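Local atomic coordinates of Rnh (Ribonuclease H) (Chlorobaculum tepidum, PDB entry 3H08), a protein that probably cuts the RNA strand of RNA-DNA hybrids endonucleolytically, leaving 5'-phosphomonoester ends, with magnesium as cofactor. Residues E2-I7 with R64-S69; M47-A52 with A72-A77. The protein carries 3 engineered substitutions. All blocks are in the same frame, centred on the assembly; numbering follows the deposited sequence.

Contact 1. Residues E2-I7 with R64-S69; sequences EKTITI and RVQLYS
Strands 4-7 and 64-69 run side by side in the same direction, their axes 4.6 Å apart and 20° from parallel, with T4 facing R64, I5 facing V65, T6 facing Q66 and I7 facing L67. Five backbone hydrogen bonds zigzag between them: R64 N to K3 O, I5 N to R64 O, Q66 N to I5 O, I7 N to Q66 O and Y68 N to I7 O, the last 2.8 Å long and almost straight (167°). The carbonyls of R64, I5, Q66 and I7 each also take a CA-H contact, such as T4 CA to R64 O at 3.1 Å. T4, T6, R64 and Q66 share one face. There the R64 chain rises extended beside T4, its CD 3.6 Å from T4 OG1, before the guanidinium leads away. T6 turns its methyl, rather than its hydroxyl, to the Y68 ring: with OG1 beside the backbone N (chi1 -58°), CG2 lies anti to that nitrogen and comes within 3.8 Å of Y68 CE2. Q66 bends at CG and sends OE1 to H120 on the next strand, while the Y68 ring stacks with that of H120. The other face carries I5, I7, V65 and L67, all aliphatic: I7 CD1 reaches back to V65 CG1 at 3.8 Å, and I7 CB sits 4.4 Å from L67 CG. This is the central parallel pair of the RNase H fold's mixed sheet. Main-chain hydrogen bonds tie the strands together, while strand alternation sorts the side chains, polar and more open on the T4 face, buried hydrocarbon on the I7 face.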
loop_
_atom_site.group_PDB
_atom_site.type_symbol
_atom_site.label_atom_id
_atom_site.label_comp_id
_atom_site.label_asym_id
_atom_site.label_seq_id
_atom_site.Cartn_x
_atom_site.Cartn_y
_atom_site.Cartn_z
ATOM N N GLU A 2 -4.922 16.772 -11.750
ATOM C CA GLU A 2 -4.024 17.879 -11.306
ATOM C C GLU A 2 -3.866 17.951 -9.762
ATOM O O GLU A 2 -3.062 18.737 -9.298
ATOM C CB GLU A 2 -4.494 19.233 -11.865
ATOM C CG GLU A 2 -5.870 19.729 -11.355
ATOM C CD GLU A 2 -6.607 20.641 -12.353
ATOM O OE1 GLU A 2 -5.955 21.351 -13.170
ATOM O OE2 GLU A 2 -7.863 20.672 -12.315
ATOM N N LYS A 3 -4.618 17.146 -8.995
ATOM C CA LYS A 3 -4.638 17.257 -7.510
ATOM C C LYS A 3 -3.417 16.548 -6.939
ATOM O O LYS A 3 -2.986 15.526 -7.490
ATOM C CB LYS A 3 -5.870 16.568 -6.919
ATOM C CG LYS A 3 -7.259 17.019 -7.351
ATOM C CD LYS A 3 -8.275 16.146 -6.584
ATOM C CE LYS A 3 -9.712 16.383 -6.943
ATOM N NZ LYS A 3 -10.540 15.517 -6.047
ATOM N N THR A 4 -2.857 17.074 -5.853
ATOM C CA THR A 4 -1.907 16.292 -5.045
ATOM C C THR A 4 -2.640 15.725 -3.851
ATOM O O THR A 4 -3.181 16.466 -2.995
ATOM C CB THR A 4 -0.700 17.084 -4.557
ATOM O OG1 THR A 4 0.010 17.624 -5.681
ATOM C CG2 THR A 4 0.209 16.194 -3.719
ATOM N N ILE A 5 -2.675 14.393 -3.809
ATOM C CA ILE A 5 -3.405 13.613 -2.819
ATOM C C ILE A 5 -2.422 12.858 -1.950
ATOM O O ILE A 5 -1.576 12.127 -2.463
ATOM C CB ILE A 5 -4.312 12.540 -3.506
ATOM C CG1 ILE A 5 -5.130 13.156 -4.630
ATOM C CG2 ILE A 5 -5.214 11.879 -2.503
ATOM C CD1 ILE A 5 -6.018 14.295 -4.201
ATOM N N THR A 6 -2.588 12.947 -0.634
ATOM C CA THR A 6 -1.687 12.253 0.275
ATOM C C THR A 6 -2.422 10.985 0.754
ATOM O O THR A 6 -3.579 11.049 1.126
ATOM C CB THR A 6 -1.278 13.187 1.405
ATOM O OG1 THR A 6 -0.669 14.347 0.846
ATOM C CG2 THR A 6 -0.326 12.511 2.381
ATOM N N ILE A 7 -1.735 9.839 0.694
ATOM C CA ILE A 7 -2.321 8.559 1.037
ATOM C C ILE A 7 -1.454 7.897 2.077
ATOM O O ILE A 7 -0.241 7.814 1.937
ATOM C CB ILE A 7 -2.481 7.639 -0.206
ATOM C CG1 ILE A 7 -3.218 8.385 -1.303
ATOM C CG2 ILE A 7 -3.168 6.374 0.169
ATOM C CD1 ILE A 7 -3.500 7.555 -2.513
ATOM N N ARG A 64 -1.166 13.410 -8.599
ATOM C CA ARG A 64 0.157 13.396 -7.985
ATOM C C ARG A 64 -0.086 12.890 -6.575
ATOM O O ARG A 64 -0.991 13.400 -5.893
ATOM C CB ARG A 64 0.708 14.812 -7.933
ATOM C CG ARG A 64 2.098 14.938 -7.381
ATOM C CD ARG A 64 2.687 16.251 -7.747
ATOM N NE ARG A 64 4.048 16.414 -7.223
ATOM C CZ ARG A 64 4.828 17.467 -7.462
ATOM N NH1 ARG A 64 4.385 18.492 -8.196
ATOM N NH2 ARG A 64 6.060 17.505 -6.947
ATOM N N VAL A 65 0.701 11.924 -6.118
ATOM C CA VAL A 65 0.444 11.258 -4.860
ATOM C C VAL A 65 1.681 11.258 -3.993
ATOM O O VAL A 65 2.780 10.927 -4.438
ATOM C CB VAL A 65 -0.050 9.795 -5.071
ATOM C CG1 VAL A 65 -0.245 9.090 -3.740
ATOM C CG2 VAL A 65 -1.298 9.765 -5.924
ATOM N N GLN A 66 1.487 11.606 -2.733
ATOM C CA GLN A 66 2.514 11.379 -1.710
ATOM C C GLN A 66 1.979 10.237 -0.837
ATOM O O GLN A 66 0.950 10.376 -0.212
ATOM C CB GLN A 66 2.691 12.638 -0.853
ATOM C CG GLN A 66 3.124 13.860 -1.647
ATOM C CD GLN A 66 4.592 13.839 -1.972
ATOM O OE1 GLN A 66 5.371 13.359 -1.203
ATOM N NE2 GLN A 66 4.967 14.421 -3.087
ATOM N N LEU A 67 2.660 9.109 -0.856
ATOM C CA LEU A 67 2.208 7.886 -0.193
ATOM C C LEU A 67 3.119 7.528 0.941
ATOM O O LEU A 67 4.323 7.341 0.735
ATOM C CB LEU A 67 2.107 6.746 -1.208
ATOM C CG LEU A 67 1.298 5.534 -0.722
ATOM C CD1 LEU A 67 0.673 4.829 -1.871
ATOM C CD2 LEU A 67 2.182 4.603 0.036
ATOM N N TYR A 68 2.542 7.484 2.137
ATOM C CA TYR A 68 3.248 7.177 3.399
ATOM C C TYR A 68 2.917 5.763 3.854
ATOM O O TYR A 68 1.740 5.438 4.106
ATOM C CB TYR A 68 2.834 8.176 4.490
ATOM C CG TYR A 68 3.403 9.536 4.249
ATOM C CD1 TYR A 68 4.596 9.920 4.825
ATOM C CD2 TYR A 68 2.777 10.421 3.385
ATOM C CE1 TYR A 68 5.120 11.183 4.587
ATOM C CE2 TYR A 68 3.293 11.692 3.133
ATOM C CZ TYR A 68 4.491 12.051 3.714
ATOM O OH TYR A 68 5.024 13.306 3.516
ATOM N N SER A 69 3.941 4.919 3.961
ATOM C CA SER A 69 3.792 3.524 4.407
ATOM C C SER A 69 4.848 3.119 5.434
ATOM O O SER A 69 5.966 3.557 5.341
ATOM C CB SER A 69 3.926 2.608 3.166
ATOM O OG SER A 69 3.816 1.229 3.481
#

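Contact 2. Residues M47-A52 with A72-A77; sequences MELMAA and AYLVNA
The Y73 ring meets L49 at one side, with the isobutyl group crossing the tyrosine side chain at about a right angle: L49 CD1 comes obliquely to Y73 CE2 at 3.7 Å, and L49 CD2 lies 4.0 Å from Y73 CD2. W105 packs edge-to-face with the same ring and its NE1 is hydrogen-bonded to Y73 OH. The other flat group, the E48 carboxylate, is turned 61° from the ring plane and touches Y73 only at CB, 3.9 Å from OE1. That oxygen receives a hydrogen bond from a water 2.8 Å away, which in turn accepts the N-H of Y73; E48 OE1 is also hydrogen-bonded to S71 OG. E48, a predicted magnesium ligand, lies beside the bound magnesium ion, so water and serine probably steady the carboxylate there. Deeper in, L74 spreads its two methyls between two partners: with CG anti to the backbone N (chi1 174°), CD1 meets L49 CD2 at 3.7 Å and CD2 meets A52 CB at 3.8 Å. L49 thus touches both Y73 and L74; shortening it to an alanine is likely to open a gap beside Y73 CE2 and L74 CD1 and leave the tyrosine ring less held on the side of helix 44-57. The axes of 47-52 and 72-77 approach to 9.4 Å at 62°, and the nearest CA atoms across them are those of L49 and L74. Helix 102-114 closes the contact around L49 through W105 and I108, L74 rests on F119 of strand 116-121, and W22 of strand 18-28 packs on M47, M50 and A51 of helix 44-57.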
loop_
_atom_site.group_PDB
_atom_site.type_symbol
_atom_site.label_atom_id
_atom_site.label_comp_id
_atom_site.label_asym_id
_atom_site.label_seq_id
_atom_site.Cartn_x
_atom_site.Cartn_y
_atom_site.Cartn_z
ATOM N N MET A 47 -0.293 -7.727 2.496
ATOM C CA MET A 47 -1.258 -6.714 2.956
ATOM C C MET A 47 -0.687 -5.276 2.853
ATOM O O MET A 47 -1.414 -4.355 2.581
ATOM C CB MET A 47 -1.724 -6.994 4.365
ATOM C CG MET A 47 -2.580 -8.223 4.492
ATOM S SD MET A 47 -4.198 -8.115 3.657
ATOM C CE MET A 47 -3.789 -8.739 2.058
ATOM N N GLU A 48 0.613 -5.134 3.064
ATOM C CA GLU A 48 1.315 -3.869 2.860
ATOM C C GLU A 48 1.191 -3.400 1.430
ATOM O O GLU A 48 0.926 -2.226 1.182
ATOM C CB GLU A 48 2.787 -4.028 3.249
ATOM C CG GLU A 48 2.964 -4.224 4.765
ATOM C CD GLU A 48 4.363 -4.742 5.199
ATOM O OE1 GLU A 48 5.349 -4.790 4.409
ATOM O OE2 GLU A 48 4.478 -5.116 6.384
ATOM N N LEU A 49 1.387 -4.309 0.469
ATOM C CA LEU A 49 1.241 -3.933 -0.946
ATOM C C LEU A 49 -0.210 -3.661 -1.270
ATOM O O LEU A 49 -0.525 -2.710 -1.976
ATOM C CB LEU A 49 1.752 -5.028 -1.844
ATOM C CG LEU A 49 3.225 -5.369 -1.801
ATOM C CD1 LEU A 49 3.540 -6.298 -2.958
ATOM C CD2 LEU A 49 4.055 -4.153 -1.905
ATOM N N MET A 50 -1.094 -4.525 -0.787
ATOM C CA MET A 50 -2.529 -4.366 -1.083
ATOM C C MET A 50 -3.062 -3.022 -0.613
ATOM O O MET A 50 -3.879 -2.377 -1.265
ATOM C CB MET A 50 -3.336 -5.505 -0.480
ATOM C CG MET A 50 -4.748 -5.516 -0.984
ATOM S SD MET A 50 -4.840 -6.004 -2.703
ATOM C CE MET A 50 -4.409 -7.731 -2.592
ATOM N N ALA A 51 -2.620 -2.576 0.556
ATOM C CA ALA A 51 -3.075 -1.259 1.043
ATOM C C ALA A 51 -2.731 -0.144 0.050
ATOM O O ALA A 51 -3.533 0.725 -0.199
ATOM C CB ALA A 51 -2.518 -0.990 2.357
ATOM N N ALA A 52 -1.511 -0.172 -0.480
ATOM C CA ALA A 52 -1.089 0.813 -1.478
ATOM C C ALA A 52 -1.886 0.671 -2.771
ATOM O O ALA A 52 -2.305 1.663 -3.360
ATOM C CB ALA A 52 0.371 0.706 -1.715
ATOM N N ALA A 72 8.830 -1.292 4.558
ATOM C CA ALA A 72 10.121 -1.228 3.890
ATOM C C ALA A 72 10.091 -2.016 2.582
ATOM O O ALA A 72 10.665 -1.597 1.596
ATOM C CB ALA A 72 11.185 -1.746 4.778
ATOM N N TYR A 73 9.376 -3.140 2.587
ATOM C CA TYR A 73 9.193 -3.980 1.409
ATOM C C TYR A 73 8.710 -3.166 0.242
ATOM O O TYR A 73 9.285 -3.190 -0.826
ATOM C CB TYR A 73 8.204 -5.099 1.765
ATOM C CG TYR A 73 7.925 -6.098 0.669
ATOM C CD1 TYR A 73 8.946 -6.876 0.121
ATOM C CD2 TYR A 73 6.625 -6.300 0.193
ATOM C CE1 TYR A 73 8.672 -7.813 -0.893
ATOM C CE2 TYR A 73 6.356 -7.251 -0.758
ATOM C CZ TYR A 73 7.359 -7.994 -1.306
ATOM O OH TYR A 73 7.057 -8.922 -2.286
ATOM N N LEU A 74 7.639 -2.419 0.464
ATOM C CA LEU A 74 7.123 -1.548 -0.561
ATOM C C LEU A 74 8.053 -0.410 -0.893
ATOM O O LEU A 74 8.386 -0.149 -2.068
ATOM C CB LEU A 74 5.772 -0.991 -0.129
ATOM C CG LEU A 74 5.107 0.067 -1.022
ATOM C CD1 LEU A 74 4.782 -0.511 -2.407
ATOM C CD2 LEU A 74 3.904 0.632 -0.356
ATOM N N VAL A 75 8.416 0.348 0.125
ATOM C CA VAL A 75 9.104 1.602 -0.135
ATOM C C VAL A 75 10.501 1.375 -0.731
ATOM O O VAL A 75 10.905 2.057 -1.664
ATOM C CB VAL A 75 9.164 2.493 1.138
ATOM C CG1 VAL A 75 10.012 3.737 0.868
ATOM C CG2 VAL A 75 7.805 2.836 1.599
ATOM N N ASN A 76 11.209 0.367 -0.251
ATOM C CA ASN A 76 12.517 0.051 -0.832
ATOM C C ASN A 76 12.397 -0.363 -2.294
ATOM O O ASN A 76 13.211 0.021 -3.119
ATOM C CB ASN A 76 13.211 -1.035 -0.049
ATOM C CG ASN A 76 13.668 -0.558 1.308
ATOM O OD1 ASN A 76 13.758 0.650 1.559
ATOM N ND2 ASN A 76 13.962 -1.493 2.190
ATOM N N ALA A 77 11.375 -1.152 -2.639
ATOM C CA ALA A 77 11.244 -1.607 -4.016
ATOM C C ALA A 77 11.059 -0.421 -4.933
ATOM O O ALA A 77 11.512 -0.419 -6.055
ATOM C CB ALA A 77 10.076 -2.535 -4.167
HETATM O O HOH W 1 7.997 -4.481 5.140
#

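Overall arrangement
Contact 1 joins two neighbouring strands of the sheet and is only partly buried; contact 2 joins two helices and lies deeper, nearer the centre of the chain. The first is held mainly by main-chain hydrogen bonds, the second by apolar side-chain packing, with one water joining E48 to the backbone of Y73 at its polar side. They share no element, but strand 64-69 follows helix 44-57 in the chain and leads into helix 72-79. Where they meet, the face of the sheet that carries L67 packs under the helices: L67 CD1 lies 4.1 Å from A52 CB, and the hydroxyl S69 OG 3.9 Å from L74 CD2. The predicted metal ligand D70 follows directly after 64-69, and E48 belongs to contact 2.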